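Local coordinates for protein inulin fructotransferase (Bacillus sp. snu-7, PDB 2INV) that probably cleaves inulin by intramolecular fructosyl transfer, releasing difructose anhydride, as a lyase built on a right-handed parallel beta-helix, at residues A[258-263]-A[282-287]; A[360-365]-A[385-390]. All coordinates share one frame; numbering follows the deposited sequence.

How the contacts relate
Followed from the N terminus, the chain reaches contact 1 first: residues 258-263 and 282-287 sit on successive turns of the beta-helix, and their pairing closes a loop of 18 residues that contains strand and no helix. Contact 2 opens only after contact 1 has closed; further along, after intervening turns, 360-365 pairs with 385-390 and closes a loop of 19 residues. The two are in series and neither encloses the other. Their centres are 18 Å apart and their nearest atoms about 6 Å apart, without touching. Contact 1 follows a parallel pair past a corner of the coil; contact 2 is a longer parallel pair that ends at a corner, near the C-terminal end and beside neighbouring subunits.

Contact 1: residues A[258-263]-A[282-287]; sequences EFTGCN and LLNGCK
Parallel backbone pairing that carries on around a corner joins 258-263 to 282-287, two successive turns of the beta-helix. Leu283 N donates to Phe259 O at 3.0 Å, nearly straight (167°), and Gly261 N returns a bond of the same length to Leu283 O. Beyond this pair the chain bends at Asn284, and side chains join the backbone in holding the turns together. The hydroxyl OG1 of Thr260 donates to Asn284 OD1 at 2.8 Å, in the carbonyl plane and on a lone pair; OG1 lies anti to the backbone N (chi1 170°), which directs it to the next turn. Lys287 N is shared: it reaches Asn263 OD1 at 2.9 Å in the plane of the amide, and Cys262 O by a longer, more bent bond of 3.3 Å. Asn263 OD1 also takes a weak bond from Lys287 NZ and one from a water at 2.8 Å. The same water donates to Gly285 O and accepts from Lys287 NZ, whose chain bends at chi3 and chi4 to curl back alongside Asn263. On the inward face CD1 of Leu282 meets Phe259 CD2 at 3.7 Å, the two side chains lying side by side. Cys286 SG packs against Phe259 CB at 3.8 Å and accepts a weak bond from Cys262 N. On the other face, Leu283 CD1 lies against Glu258 CG, while the carboxylate of Glu258 is held by Ser255 and by a salt bridge to Arg254. Gly261-Cys262 recurs as Gly285-Cys286, the stacking of like residues characteristic of right-handed parallel beta-helices.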
loop_
_atom_site.group_PDB
_atom_site.type_symbol
_atom_site.label_atom_id
_atom_site.label_comp_id
_atom_site.label_asym_id
_atom_site.label_seq_id
_atom_site.Cartn_x
_atom_site.Cartn_y
_atom_site.Cartn_z
ATOM N N GLU A 258 9.736 -11.574 12.524
ATOM C CA GLU A 258 10.560 -12.731 12.789
ATOM C C GLU A 258 10.538 -13.749 11.663
ATOM O O GLU A 258 9.527 -14.414 11.417
ATOM C CB GLU A 258 10.087 -13.367 14.096
ATOM C CG GLU A 258 11.025 -14.364 14.690
ATOM C CD GLU A 258 10.465 -14.929 15.970
ATOM O OE1 GLU A 258 9.984 -14.124 16.803
ATOM O OE2 GLU A 258 10.501 -16.169 16.161
ATOM N N PHE A 259 11.679 -13.870 10.994
ATOM C CA PHE A 259 11.847 -14.800 9.887
ATOM C C PHE A 259 12.722 -15.973 10.312
ATOM O O PHE A 259 13.763 -15.767 10.923
ATOM C CB PHE A 259 12.605 -14.142 8.725
ATOM C CG PHE A 259 11.857 -13.063 7.996
ATOM C CD1 PHE A 259 10.513 -12.814 8.237
ATOM C CD2 PHE A 259 12.509 -12.321 7.003
ATOM C CE1 PHE A 259 9.826 -11.843 7.496
ATOM C CE2 PHE A 259 11.835 -11.364 6.270
ATOM C CZ PHE A 259 10.490 -11.123 6.514
ATOM N N THR A 260 12.311 -17.199 10.031
ATOM C CA THR A 260 13.216 -18.293 10.310
ATOM C C THR A 260 13.462 -18.981 8.984
ATOM O O THR A 260 12.539 -19.470 8.336
ATOM C CB THR A 260 12.725 -19.321 11.367
ATOM O OG1 THR A 260 13.613 -20.454 11.350
ATOM C CG2 THR A 260 11.314 -19.776 11.090
ATOM N N GLY A 261 14.725 -18.967 8.577
ATOM C CA GLY A 261 15.126 -19.597 7.336
ATOM C C GLY A 261 14.457 -19.069 6.079
ATOM O O GLY A 261 14.209 -19.839 5.154
ATOM N N CYS A 262 14.129 -17.782 6.032
ATOM C CA CYS A 262 13.515 -17.239 4.830
ATOM C C CYS A 262 14.658 -16.734 3.960
ATOM O O CYS A 262 15.703 -16.331 4.480
ATOM C CB CYS A 262 12.559 -16.095 5.177
ATOM S SG CYS A 262 11.285 -16.541 6.373
ATOM N N ASN A 263 14.473 -16.755 2.644
ATOM C CA ASN A 263 15.529 -16.290 1.751
ATOM C C ASN A 263 14.990 -15.288 0.743
ATOM O O ASN A 263 13.849 -15.386 0.300
ATOM C CB ASN A 263 16.156 -17.468 0.997
ATOM C CG ASN A 263 16.758 -18.498 1.925
ATOM O OD1 ASN A 263 17.542 -18.171 2.819
ATOM N ND2 ASN A 263 16.396 -19.756 1.718
ATOM N N LEU A 282 16.216 -12.353 12.316
ATOM C CA LEU A 282 16.550 -13.185 11.164
ATOM C C LEU A 282 17.300 -14.368 11.756
ATOM O O LEU A 282 18.494 -14.314 12.049
ATOM C CB LEU A 282 17.412 -12.427 10.150
ATOM C CG LEU A 282 16.661 -12.169 8.837
ATOM C CD1 LEU A 282 15.401 -11.363 9.101
ATOM C CD2 LEU A 282 17.565 -11.440 7.855
ATOM N N LEU A 283 16.546 -15.441 11.950
ATOM C CA LEU A 283 17.024 -16.667 12.574
ATOM C C LEU A 283 17.177 -17.885 11.684
ATOM O O LEU A 283 16.646 -17.955 10.580
ATOM C CB LEU A 283 16.067 -17.042 13.703
ATOM C CG LEU A 283 15.608 -15.868 14.565
ATOM C CD1 LEU A 283 14.456 -16.279 15.465
ATOM C CD2 LEU A 283 16.792 -15.381 15.370
ATOM N N ASN A 284 17.918 -18.850 12.210
ATOM C CA ASN A 284 18.150 -20.120 11.557
ATOM C C ASN A 284 18.490 -19.985 10.076
ATOM O O ASN A 284 17.771 -20.474 9.204
ATOM C CB ASN A 284 16.909 -20.980 11.776
ATOM C CG ASN A 284 16.465 -20.970 13.229
ATOM O OD1 ASN A 284 15.269 -20.991 13.532
ATOM N ND2 ASN A 284 17.433 -20.906 14.137
ATOM N N GLY A 285 19.581 -19.275 9.821
ATOM C CA GLY A 285 20.071 -19.071 8.475
ATOM C C GLY A 285 19.174 -18.422 7.438
ATOM O O GLY A 285 18.706 -19.095 6.520
ATOM N N CYS A 286 18.940 -17.120 7.557
ATOM C CA CYS A 286 18.139 -16.425 6.557
ATOM C C CYS A 286 19.178 -15.875 5.594
ATOM O O CYS A 286 20.166 -15.271 6.023
ATOM C CB CYS A 286 17.329 -15.287 7.187
ATOM S SG CYS A 286 15.975 -15.840 8.246
ATOM N N LYS A 287 18.965 -16.077 4.298
ATOM C CA LYS A 287 19.932 -15.614 3.307
ATOM C C LYS A 287 19.398 -14.578 2.325
ATOM O O LYS A 287 18.242 -14.627 1.906
ATOM C CB LYS A 287 20.465 -16.800 2.486
ATOM C CG LYS A 287 21.167 -17.893 3.282
ATOM C CD LYS A 287 21.806 -18.928 2.344
ATOM C CE LYS A 287 20.801 -19.640 1.472
ATOM N NZ LYS A 287 19.873 -20.522 2.233
HETATM O O HOH W 1 17.850 -20.413 4.417
#

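Contact 2: residues A[360-365]-A[385-390]; sequences ANVVAL and HSKVLD
Val363 N donates to Lys387 O at 2.7 Å and 171°, the shortest hydrogen bond between 360-365 and 385-390, which are adjacent turns of the right-handed parallel beta-helix. The axes of strands 362-364 and 387-389 diverge by only 4° and approach to 4.6 Å, as expected of in-register parallel strands. The bonds go back and forth in the parallel pattern: Lys387 N to Asn361 O, then Leu389 N to Val363 O at 2.8 Å, and finally Leu365 N to Leu389 O, more bent at 140°. Each face stacks in register. Val363 stacks on Val388 on the inner face, CB of Val363 lying 4.5 Å from CG2 of Val388. On the other face CB of Ala364 meets CB of Leu389 at 3.8 Å. Here too Val362 CG2 touches CG of Lys387 at 4.1 Å, and Lys387 then turns off at chi2. Leu365 and Asp390 follow at the corner. The outer side of these turns lies against neighbouring subunits of the trimer: Lys387 NZ donates to the carbonyl O of Pro410 of a second subunit, and OD2 of Asp390 forms salt bridges with Arg407 of its own chain and Arg407 of a third subunit. Before the strands begin, the amide of Asn361 is tied to the preceding turn, OD1 taking the N-H of Asn327 and ND2 donating to Gly324 O. A water completes the join between the turns, accepting from Asn361 ND2 at 2.8 Å and from Asn361 N while hydrogen-bonded to Ser386 OG at 2.7 Å.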
loop_
_atom_site.group_PDB
_atom_site.type_symbol
_atom_site.label_atom_id
_atom_site.label_comp_id
_atom_site.label_asym_id
_atom_site.label_seq_id
_atom_site.Cartn_x
_atom_site.Cartn_y
_atom_site.Cartn_z
ATOM N N ALA A 360 29.215 -12.504 4.672
ATOM C CA ALA A 360 28.917 -11.399 3.769
ATOM C C ALA A 360 27.809 -10.416 4.131
ATOM O O ALA A 360 27.356 -9.668 3.260
ATOM C CB ALA A 360 28.642 -11.958 2.401
ATOM N N ASN A 361 27.372 -10.375 5.383
ATOM C CA ASN A 361 26.323 -9.427 5.693
ATOM C C ASN A 361 26.845 -8.014 5.544
ATOM O O ASN A 361 28.009 -7.733 5.844
ATOM C CB ASN A 361 25.746 -9.703 7.072
ATOM C CG ASN A 361 24.953 -10.990 7.099
ATOM O OD1 ASN A 361 23.852 -11.069 6.545
ATOM N ND2 ASN A 361 25.508 -12.012 7.740
ATOM N N VAL A 362 25.985 -7.140 5.032
ATOM C CA VAL A 362 26.350 -5.753 4.795
ATOM C C VAL A 362 25.455 -4.809 5.586
ATOM O O VAL A 362 24.226 -4.879 5.497
ATOM C CB VAL A 362 26.243 -5.435 3.296
ATOM C CG1 VAL A 362 26.571 -3.977 3.036
ATOM C CG2 VAL A 362 27.188 -6.340 2.512
ATOM N N VAL A 363 26.083 -3.935 6.365
ATOM C CA VAL A 363 25.360 -2.976 7.180
ATOM C C VAL A 363 25.830 -1.567 6.831
ATOM O O VAL A 363 26.928 -1.157 7.209
ATOM C CB VAL A 363 25.594 -3.275 8.671
ATOM C CG1 VAL A 363 24.906 -2.239 9.530
ATOM C CG2 VAL A 363 25.078 -4.674 9.001
ATOM N N ALA A 364 24.989 -0.836 6.104
ATOM C CA ALA A 364 25.321 0.517 5.683
ATOM C C ALA A 364 24.232 1.560 5.919
ATOM O O ALA A 364 23.040 1.258 5.884
ATOM C CB ALA A 364 25.714 0.508 4.212
ATOM N N LEU A 365 24.677 2.794 6.143
ATOM C CA LEU A 365 23.808 3.943 6.386
ATOM C C LEU A 365 22.647 3.671 7.337
ATOM O O LEU A 365 21.482 3.619 6.929
ATOM C CB LEU A 365 23.271 4.495 5.063
ATOM C CG LEU A 365 22.594 5.863 5.176
ATOM C CD1 LEU A 365 23.558 6.857 5.809
ATOM C CD2 LEU A 365 22.163 6.339 3.802
ATOM N N HIS A 385 33.592 -12.014 6.650
ATOM C CA HIS A 385 33.484 -11.101 5.527
ATOM C C HIS A 385 32.327 -10.085 5.553
ATOM O O HIS A 385 31.790 -9.716 4.511
ATOM C CB HIS A 385 33.464 -11.954 4.256
ATOM C CG HIS A 385 34.435 -13.095 4.298
ATOM N ND1 HIS A 385 35.712 -12.967 4.803
ATOM C CD2 HIS A 385 34.306 -14.398 3.941
ATOM C CE1 HIS A 385 36.324 -14.137 4.758
ATOM N NE2 HIS A 385 35.493 -15.020 4.238
ATOM N N SER A 386 31.971 -9.616 6.751
ATOM C CA SER A 386 30.897 -8.628 6.929
ATOM C C SER A 386 31.391 -7.249 6.501
ATOM O O SER A 386 32.600 -7.024 6.408
ATOM C CB SER A 386 30.454 -8.551 8.396
ATOM O OG SER A 386 30.149 -9.830 8.924
ATOM N N LYS A 387 30.458 -6.336 6.236
ATOM C CA LYS A 387 30.800 -4.972 5.822
ATOM C C LYS A 387 29.973 -3.964 6.612
ATOM O O LYS A 387 28.741 -4.068 6.659
ATOM C CB LYS A 387 30.497 -4.749 4.336
ATOM C CG LYS A 387 31.130 -5.740 3.384
ATOM C CD LYS A 387 32.527 -5.328 2.987
ATOM C CE LYS A 387 33.007 -6.181 1.822
ATOM N NZ LYS A 387 34.449 -5.971 1.545
ATOM N N VAL A 388 30.631 -2.982 7.219
ATOM C CA VAL A 388 29.901 -1.970 7.970
ATOM C C VAL A 388 30.314 -0.586 7.492
ATOM O O VAL A 388 31.469 -0.167 7.664
ATOM C CB VAL A 388 30.147 -2.105 9.484
ATOM C CG1 VAL A 388 29.259 -1.136 10.247
ATOM C CG2 VAL A 388 29.862 -3.533 9.924
ATOM N N LEU A 389 29.356 0.105 6.877
ATOM C CA LEU A 389 29.582 1.438 6.332
ATOM C C LEU A 389 28.626 2.463 6.911
ATOM O O LEU A 389 27.422 2.202 7.048
ATOM C CB LEU A 389 29.351 1.462 4.824
ATOM C CG LEU A 389 29.798 0.341 3.899
ATOM C CD1 LEU A 389 29.315 0.649 2.488
ATOM C CD2 LEU A 389 31.295 0.220 3.932
ATOM N N ASP A 390 29.158 3.638 7.221
ATOM C CA ASP A 390 28.339 4.731 7.716
ATOM C C ASP A 390 27.230 4.318 8.676
ATOM O O ASP A 390 26.069 4.684 8.494
ATOM C CB ASP A 390 27.762 5.467 6.511
ATOM C CG ASP A 390 28.824 5.767 5.471
ATOM O OD1 ASP A 390 29.960 6.103 5.876
ATOM O OD2 ASP A 390 28.539 5.679 4.257
HETATM O O HOH W 2 28.299 -11.622 8.027
#